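Local coordinates for protein DNA endonuclease I-CeuI (Chlamydomonas eugametos, PDB 2EX5) that cuts DNA as a homodimeric LAGLIDADG homing endonuclease, making a staggered, magnesium-dependent break near its intron insertion site so that the intron can spread, at residues 17-22 with 34-39; 40-45 with 92-97; 45-50 with 100-105. The protein carries 1 engineered substitution. All coordinates share one frame; numbering follows the deposited sequence.

Interaction 1: residues 17-22 with 34-39. With nucleotides of chain A.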
# COMPACT_ATOMS: atom_id res chain seq x y z
N LYS C 17 5.46 1.89 24.64
CA LYS C 17 6.68 2.62 25.11
C LYS C 17 7.49 1.78 26.05
O LYS C 17 8.68 1.75 25.91
CB LYS C 17 6.42 4.00 25.77
CG LYS C 17 6.37 5.22 24.85
CD LYS C 17 6.23 6.56 25.65
CE LYS C 17 6.41 7.88 24.74
NZ LYS C 17 7.30 7.72 23.50
N LYS C 18 6.88 1.14 27.06
CA LYS C 18 7.72 0.38 28.07
C LYS C 18 8.48 -0.66 27.26
O LYS C 18 9.66 -0.93 27.48
CB LYS C 18 6.87 -0.33 29.18
CG LYS C 18 5.98 0.53 30.06
CD LYS C 18 5.07 -0.33 31.02
CE LYS C 18 3.77 0.46 31.41
NZ LYS C 18 3.91 1.95 31.80
N ILE C 19 7.77 -1.25 26.28
CA ILE C 19 8.36 -2.37 25.51
C ILE C 19 9.55 -1.83 24.74
O ILE C 19 10.57 -2.52 24.72
CB ILE C 19 7.27 -3.04 24.55
CG1 ILE C 19 6.34 -3.99 25.33
CG2 ILE C 19 7.89 -3.82 23.43
CD1 ILE C 19 5.08 -4.35 24.60
N ASN C 20 9.43 -0.64 24.04
CA ASN C 20 10.62 -0.03 23.33
C ASN C 20 11.72 0.39 24.28
O ASN C 20 12.94 0.25 23.99
CB ASN C 20 10.29 1.18 22.39
CG ASN C 20 9.63 0.76 21.13
OD1 ASN C 20 10.18 0.02 20.32
ND2 ASN C 20 8.39 1.17 20.98
N ASP C 21 11.30 0.92 25.41
CA ASP C 21 12.28 1.30 26.53
C ASP C 21 13.04 0.07 27.04
O ASP C 21 14.24 0.11 27.20
CB ASP C 21 11.57 1.95 27.74
CG ASP C 21 11.09 3.39 27.47
OD1 ASP C 21 10.35 3.97 28.34
OD2 ASP C 21 11.37 3.92 26.38
N ALA C 22 12.33 -1.05 27.22
CA ALA C 22 13.02 -2.39 27.53
C ALA C 22 14.07 -2.93 26.50
O ALA C 22 15.23 -3.29 26.88
CB ALA C 22 11.89 -3.50 27.97
N ILE C 34 8.58 -11.07 21.46
CA ILE C 34 7.68 -11.72 22.40
C ILE C 34 6.76 -10.73 23.02
O ILE C 34 5.59 -10.96 23.10
CB ILE C 34 8.50 -12.36 23.59
CG1 ILE C 34 9.10 -13.71 23.20
CG2 ILE C 34 7.57 -12.60 24.92
CD1 ILE C 34 10.37 -14.12 24.16
N ASP C 35 7.29 -9.61 23.46
CA ASP C 35 6.44 -8.53 24.01
C ASP C 35 5.41 -7.98 23.01
O ASP C 35 4.26 -7.71 23.33
CB ASP C 35 7.35 -7.38 24.51
CG ASP C 35 8.15 -7.74 25.77
OD1 ASP C 35 7.84 -8.74 26.51
OD2 ASP C 35 9.10 -6.98 26.01
N LEU C 36 5.84 -7.80 21.77
CA LEU C 36 4.92 -7.29 20.73
C LEU C 36 3.91 -8.36 20.41
O LEU C 36 2.72 -8.06 20.28
CB LEU C 36 5.67 -6.85 19.43
CG LEU C 36 6.57 -5.63 19.70
CD1 LEU C 36 7.72 -5.67 18.67
CD2 LEU C 36 5.84 -4.27 19.73
N ARG C 37 4.38 -9.61 20.26
CA ARG C 37 3.41 -10.68 20.03
C ARG C 37 2.35 -10.63 21.08
O ARG C 37 1.17 -10.71 20.78
CB ARG C 37 4.05 -12.05 20.01
CG ARG C 37 4.42 -12.42 18.60
CD ARG C 37 4.74 -13.93 18.34
NE ARG C 37 5.27 -14.66 19.49
CZ ARG C 37 6.55 -14.73 19.86
NH1 ARG C 37 7.54 -14.05 19.25
NH2 ARG C 37 6.86 -15.47 20.91
N LYS C 38 2.75 -10.52 22.34
CA LYS C 38 1.72 -10.60 23.39
C LYS C 38 0.88 -9.29 23.49
O LYS C 38 -0.37 -9.37 23.57
CB LYS C 38 2.34 -11.01 24.75
CG LYS C 38 1.33 -11.08 26.00
CD LYS C 38 2.12 -11.23 27.29
CE LYS C 38 1.30 -11.99 28.34
NZ LYS C 38 1.99 -11.84 29.66
N LEU C 39 1.53 -8.11 23.49
CA LEU C 39 0.77 -6.81 23.41
C LEU C 39 -0.35 -6.77 22.32
O LEU C 39 -1.48 -6.34 22.57
CB LEU C 39 1.74 -5.63 23.18
CG LEU C 39 1.05 -4.25 23.18
CD1 LEU C 39 0.23 -3.90 24.44
CD2 LEU C 39 2.13 -3.20 23.01
P DG A 8 9.43 7.98 20.57
OP1 DG A 8 9.85 7.63 21.97
OP2 DG A 8 8.75 7.05 19.66
O5' DG A 8 8.55 9.34 20.74
C5' DG A 8 9.11 10.59 21.28
C4' DG A 8 8.97 11.75 20.30
O4' DG A 8 9.94 11.61 19.25
C3' DG A 8 7.61 11.87 19.60
O3' DG A 8 6.93 12.90 20.29
C2' DG A 8 7.97 12.37 18.23
C1' DG A 8 9.49 12.34 18.12
N9 DG A 8 10.01 11.76 16.87
C8 DG A 8 10.11 10.43 16.54
N7 DG A 8 10.67 10.20 15.36
C5 DG A 8 10.97 11.46 14.89
C6 DG A 8 11.50 11.85 13.64
O6 DG A 8 11.95 11.12 12.70
N1 DG A 8 11.55 13.26 13.54
C2 DG A 8 11.14 14.14 14.50
N2 DG A 8 11.29 15.45 14.22
N3 DG A 8 10.62 13.76 15.67
C4 DG A 8 10.55 12.42 15.78
O HOH W 1 11.24 -5.40 24.83
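The Asp35 carboxylate has Ile19 CG1 lying obliquely beside it, in contact mainly with CB and 4.1 Å from Asp35 OD2. The two oxygens part ways: OD1 forms a salt bridge with Lys31, while OD2 takes a hydrogen bond from a water that also donates to Ile19 O, so the carboxylate is tied to the facing backbone through that one molecule. Ile34 CA lies over one face of the Arg37 guanidinium, toward its rim, on the far side of the helix, with NH1 bonded to Tyr98 OH. Ile19 carries the packing. Its CG1 meets Asp35 CB at 3.6 Å, the two side chains passing alongside and pointing opposite ways. With CD1 stretched out beyond CG1 (chi2 164°), the tip reaches Leu39 CD2 at 3.5 Å, and the CG2 branch faces Leu36 CD2 more loosely. This is an antiparallel helical hairpin, 10-26 against 29-40, whose local axes run 171° apart and 10.4 Å from each other. Cutting Ile19 back to an alanine removes CG1, CG2 and CD1, which would probably open a gap beside Asp35 CB and cost Leu39 CD2 its neighbour on this segment. Lys17, on another side of the first helix, is an established DNA contact: its chain runs extended and bends at the last torsion, bringing NZ 3.0 Å from OP1 of DG8 of chain A.

Interaction 2: residues 40-45 with 92-97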
# COMPACT_ATOMS: atom_id res chain seq x y z
N PHE C 40 -0.03 -7.26 21.13
CA PHE C 40 -0.99 -7.27 20.01
C PHE C 40 -1.69 -8.62 19.70
O PHE C 40 -2.50 -8.71 18.76
CB PHE C 40 -0.34 -6.62 18.75
CG PHE C 40 0.09 -5.15 18.95
CD1 PHE C 40 -0.84 -4.18 19.23
CD2 PHE C 40 1.42 -4.77 18.83
CE1 PHE C 40 -0.46 -2.88 19.41
CE2 PHE C 40 1.81 -3.48 19.01
CZ PHE C 40 0.86 -2.54 19.32
N GLN C 41 -1.39 -9.68 20.46
CA GLN C 41 -2.00 -11.01 20.21
C GLN C 41 -1.86 -11.47 18.75
O GLN C 41 -2.85 -11.70 18.04
CB GLN C 41 -3.49 -11.04 20.59
CG GLN C 41 -3.92 -10.36 21.87
CD GLN C 41 -5.44 -9.93 21.82
OE1 GLN C 41 -6.30 -10.64 21.22
NE2 GLN C 41 -5.77 -8.77 22.49
N ILE C 42 -0.61 -11.68 18.35
CA ILE C 42 -0.18 -11.85 16.99
C ILE C 42 0.23 -13.29 16.89
O ILE C 42 0.99 -13.72 17.70
CB ILE C 42 1.09 -10.95 16.72
CG1 ILE C 42 0.69 -9.48 16.62
CG2 ILE C 42 1.82 -11.38 15.49
CD1 ILE C 42 1.87 -8.58 16.52
N ASP C 43 -0.26 -14.03 15.88
CA ASP C 43 0.21 -15.39 15.65
C ASP C 43 1.70 -15.50 15.17
O ASP C 43 2.04 -15.10 14.03
CB ASP C 43 -0.76 -16.15 14.75
CG ASP C 43 -2.11 -16.45 15.44
OD1 ASP C 43 -2.77 -15.52 15.95
OD2 ASP C 43 -2.52 -17.61 15.44
N GLU C 44 2.55 -16.06 16.05
CA GLU C 44 4.00 -16.25 15.87
C GLU C 44 4.34 -16.95 14.57
O GLU C 44 3.61 -17.84 14.14
CB GLU C 44 4.59 -17.02 17.08
CG GLU C 44 4.40 -18.59 17.13
CD GLU C 44 2.97 -19.05 16.80
OE1 GLU C 44 1.98 -18.59 17.46
OE2 GLU C 44 2.85 -19.89 15.86
N VAL C 45 5.43 -16.55 13.89
CA VAL C 45 5.54 -16.92 12.46
C VAL C 45 6.85 -17.58 12.02
O VAL C 45 7.94 -17.22 12.49
CB VAL C 45 5.09 -15.72 11.44
CG1 VAL C 45 5.02 -16.20 9.98
CG2 VAL C 45 3.70 -15.14 11.82
N ASN C 92 -4.52 -2.50 13.15
CA ASN C 92 -5.15 -3.75 12.64
C ASN C 92 -4.29 -4.60 11.66
O ASN C 92 -4.58 -5.78 11.41
CB ASN C 92 -6.52 -3.54 11.95
CG ASN C 92 -7.48 -2.77 12.73
OD1 ASN C 92 -7.29 -2.53 13.93
ND2 ASN C 92 -8.54 -2.28 12.03
N GLY C 93 -3.21 -4.03 11.13
CA GLY C 93 -2.29 -4.78 10.30
C GLY C 93 -0.87 -4.96 10.80
O GLY C 93 0.01 -5.36 10.01
N VAL C 94 -0.64 -4.69 12.08
CA VAL C 94 0.59 -4.97 12.79
C VAL C 94 1.24 -6.32 12.49
O VAL C 94 2.49 -6.50 12.45
CB VAL C 94 0.37 -4.74 14.34
CG1 VAL C 94 -0.65 -5.84 15.00
CG2 VAL C 94 1.70 -4.63 15.10
N LYS C 95 0.42 -7.29 12.17
CA LYS C 95 0.87 -8.63 11.89
C LYS C 95 1.89 -8.71 10.78
O LYS C 95 2.94 -9.31 10.93
CB LYS C 95 -0.35 -9.49 11.61
CG LYS C 95 -0.04 -10.84 10.94
CD LYS C 95 -1.30 -11.68 10.91
CE LYS C 95 -1.08 -12.91 9.99
NZ LYS C 95 0.33 -13.00 9.96
N VAL C 96 1.61 -8.06 9.64
CA VAL C 96 2.65 -7.85 8.58
C VAL C 96 3.85 -6.97 8.99
O VAL C 96 4.97 -7.19 8.54
CB VAL C 96 1.93 -7.35 7.28
CG1 VAL C 96 2.81 -7.45 6.04
CG2 VAL C 96 0.64 -8.22 7.03
N LEU C 97 3.64 -5.94 9.81
CA LEU C 97 4.77 -5.16 10.45
C LEU C 97 5.71 -6.09 11.31
O LEU C 97 6.95 -6.02 11.28
CB LEU C 97 4.09 -4.10 11.35
CG LEU C 97 4.18 -2.66 10.85
CD1 LEU C 97 4.03 -2.59 9.33
CD2 LEU C 97 3.34 -1.68 11.62
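Val94 packs against Phe40, at the end of helix 29-40, and Ile42, in the loop that follows; the two lie next to each other on one side of it. Its CG2 comes at an oblique angle to the Phe40 ring, 3.7 Å from CD2, while CG1 touches both Phe40 CB, at 3.8 Å, and Ile42 CD1, at 4.0 Å. The Val94 torsion (chi1 68°) divides the work: CG2, anti to the backbone N, takes the ring, and CG1 is left for the other two atoms. Ile42 reaches in by its long branch, whose terminal CD1 does the touching. Leu119 of strand 118-123 touches both Phe40 and Val94, so this end of the contact is closed by the sheet.

The other end is slack. Lys95, extended as far as CE and then bent at the last torsion, runs loosely beside Val45; no hydrogen bond joins the two segments anywhere. Lys95 also packs on Ser145 of the second subunit, and Asn92 ND2 is hydrogen-bonded to Glu148 OE1 of that subunit, which places this side near the dimer contact.

One helix ends and another begins here. Gln41, with positive phi, ends helix 29-40 in a Schellman motif, and Gly93 is the N-cap of helix 94-104, with a weak bond from Val96 N to Gly93 O in its first turn. Helix 49-62, strands 63-71 and 79-90 and then helix 94-104, which touches strand 118-123 and sets Val96 on Phe54 and Phe58 of helix 49-62, form the start of the alpha-beta-beta-alpha-beta-beta order of the LAGLIDADG fold.

Interaction 3: residues 45-50 with 100-105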
# COMPACT_ATOMS: atom_id res chain seq x y z
N VAL C 45 5.43 -16.55 13.89
CA VAL C 45 5.54 -16.92 12.46
C VAL C 45 6.85 -17.58 12.02
O VAL C 45 7.94 -17.22 12.49
CB VAL C 45 5.09 -15.72 11.44
CG1 VAL C 45 5.02 -16.20 9.98
CG2 VAL C 45 3.70 -15.14 11.82
N GLN C 46 6.69 -18.58 11.13
CA GLN C 46 7.65 -18.98 10.11
C GLN C 46 7.92 -17.86 9.08
O GLN C 46 7.01 -17.34 8.38
CB GLN C 46 7.11 -20.19 9.33
CG GLN C 46 5.81 -20.74 9.92
CD GLN C 46 4.55 -20.00 9.47
OE1 GLN C 46 4.19 -20.05 8.29
NE2 GLN C 46 3.85 -19.37 10.42
N VAL C 47 9.20 -17.53 8.99
CA VAL C 47 9.66 -16.78 7.88
C VAL C 47 9.98 -17.85 6.83
O VAL C 47 10.92 -18.66 7.02
CB VAL C 47 10.89 -15.89 8.28
CG1 VAL C 47 11.55 -15.33 7.10
CG2 VAL C 47 10.45 -14.77 9.19
N THR C 48 9.19 -17.86 5.74
CA THR C 48 9.45 -18.75 4.59
C THR C 48 9.73 -17.92 3.40
O THR C 48 9.56 -16.68 3.44
CB THR C 48 8.29 -19.72 4.25
OG1 THR C 48 7.09 -19.00 4.08
CG2 THR C 48 8.04 -20.69 5.37
N SER C 49 10.22 -18.61 2.36
CA SER C 49 10.47 -18.04 1.05
C SER C 49 9.19 -17.32 0.58
O SER C 49 9.24 -16.27 -0.04
CB SER C 49 10.69 -19.17 0.02
OG SER C 49 11.94 -19.82 0.15
N GLU C 50 8.09 -17.99 0.82
CA GLU C 50 6.71 -17.56 0.55
C GLU C 50 6.27 -16.25 1.30
O GLU C 50 5.63 -15.36 0.69
CB GLU C 50 5.83 -18.61 1.08
CG GLU C 50 4.86 -19.16 0.12
CD GLU C 50 5.32 -20.51 -0.38
OE1 GLU C 50 6.54 -20.86 -0.22
OE2 GLU C 50 4.44 -21.22 -0.92
N ALA C 100 7.79 -8.10 8.91
CA ALA C 100 9.04 -7.36 8.57
C ALA C 100 10.15 -7.41 9.63
O ALA C 100 11.33 -7.67 9.33
CB ALA C 100 8.72 -5.89 8.25
N LEU C 101 9.78 -7.11 10.88
CA LEU C 101 10.69 -7.17 12.07
C LEU C 101 11.38 -8.53 12.13
O LEU C 101 12.62 -8.69 12.20
CB LEU C 101 9.80 -6.97 13.29
CG LEU C 101 10.09 -5.99 14.42
CD1 LEU C 101 10.67 -4.60 13.95
CD2 LEU C 101 8.89 -5.83 15.33
N GLU C 102 10.52 -9.55 12.00
CA GLU C 102 10.97 -10.94 12.01
C GLU C 102 11.92 -11.20 10.83
O GLU C 102 12.98 -11.76 11.07
CB GLU C 102 9.76 -11.88 12.13
CG GLU C 102 10.13 -13.28 12.38
CD GLU C 102 10.17 -13.67 13.82
OE1 GLU C 102 11.27 -13.92 14.32
OE2 GLU C 102 9.14 -13.73 14.45
N VAL C 103 11.63 -10.73 9.61
CA VAL C 103 12.61 -10.89 8.53
C VAL C 103 13.83 -10.00 8.55
O VAL C 103 14.92 -10.45 8.13
CB VAL C 103 12.02 -11.01 7.02
CG1 VAL C 103 10.65 -10.64 6.91
CG2 VAL C 103 12.93 -10.40 5.98
N PHE C 104 13.71 -8.73 8.99
CA PHE C 104 14.97 -8.01 9.06
C PHE C 104 15.77 -8.32 10.30
O PHE C 104 16.91 -7.96 10.34
CB PHE C 104 14.81 -6.45 8.88
CG PHE C 104 14.06 -6.04 7.64
CD1 PHE C 104 12.78 -5.51 7.75
CD2 PHE C 104 14.60 -6.20 6.36
CE1 PHE C 104 12.06 -5.10 6.60
CE2 PHE C 104 13.87 -5.77 5.18
CZ PHE C 104 12.61 -5.19 5.36
N LYS C 105 15.19 -8.89 11.35
CA LYS C 105 15.94 -9.07 12.64
C LYS C 105 16.36 -7.79 13.39
O LYS C 105 17.24 -7.85 14.25
CB LYS C 105 17.14 -10.04 12.48
CG LYS C 105 16.75 -11.52 12.29
CD LYS C 105 15.46 -11.82 13.05
CE LYS C 105 15.02 -13.37 13.01
NZ LYS C 105 13.65 -13.59 13.71
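Glu102 meets the loop first, through its aliphatic part: CG lies 3.5 Å from Val47 CG2, the two side chains crossing at a slant, and CB is a little farther off. CG leaves anti to the backbone N (chi1 -170°), then the chain bends at chi2 (94°), which leaves the methylenes to Val47 and turns the carboxylate outward, to where the Lys105 side chain comes to meet it. There OE1 forms a salt bridge with Lys105 NZ, while OE2 remains 4.2 Å from Val45 O. Val103 follows, one step round the helix, and receives the other branch of Val47, CG1, at 4.3 Å from its CB. Phe104 turns instead into the core, where its ring meets Phe136 edge-to-face and also packs with Phe85. Lys105 ends the helix with positive phi, its N still bonded to Leu101 O at 2.7 Å, and sends its long side chain back to Glu102. Val47, with Val45 at the margin, lays the loop on the last turn of helix 94-104, on the protein surface. Just beyond, Thr48 is the N-cap of helix 49-62, and its side-chain cap together with the bond from Thr48 N to Ser51 OG is consistent with a capping box opening the LAGLIDADG helix.

Overall arrangement
Along the chain, interaction 1 closes before the other two open, whereas interactions 2 and 3 interleave: they share Val45, and both fasten the loop between helices 29-40 and 49-62 onto helix 94-104. Their centres are about 12 Å apart; the centre of interaction 1 lies about 13 Å from that of interaction 2 and about 18 Å from that of interaction 3. A probable hydrogen bond from Ile42 N to Arg37 O links interactions 1 and 2, and Leu36 packs on Leu101 to join interaction 1 with helix 94-104. The N-terminal hairpin, whose Lys17 reaches DNA, is thereby connected through the loop to the beginning of helix 49-62, whose far end holds the magnesium-binding Gly61 and Glu62.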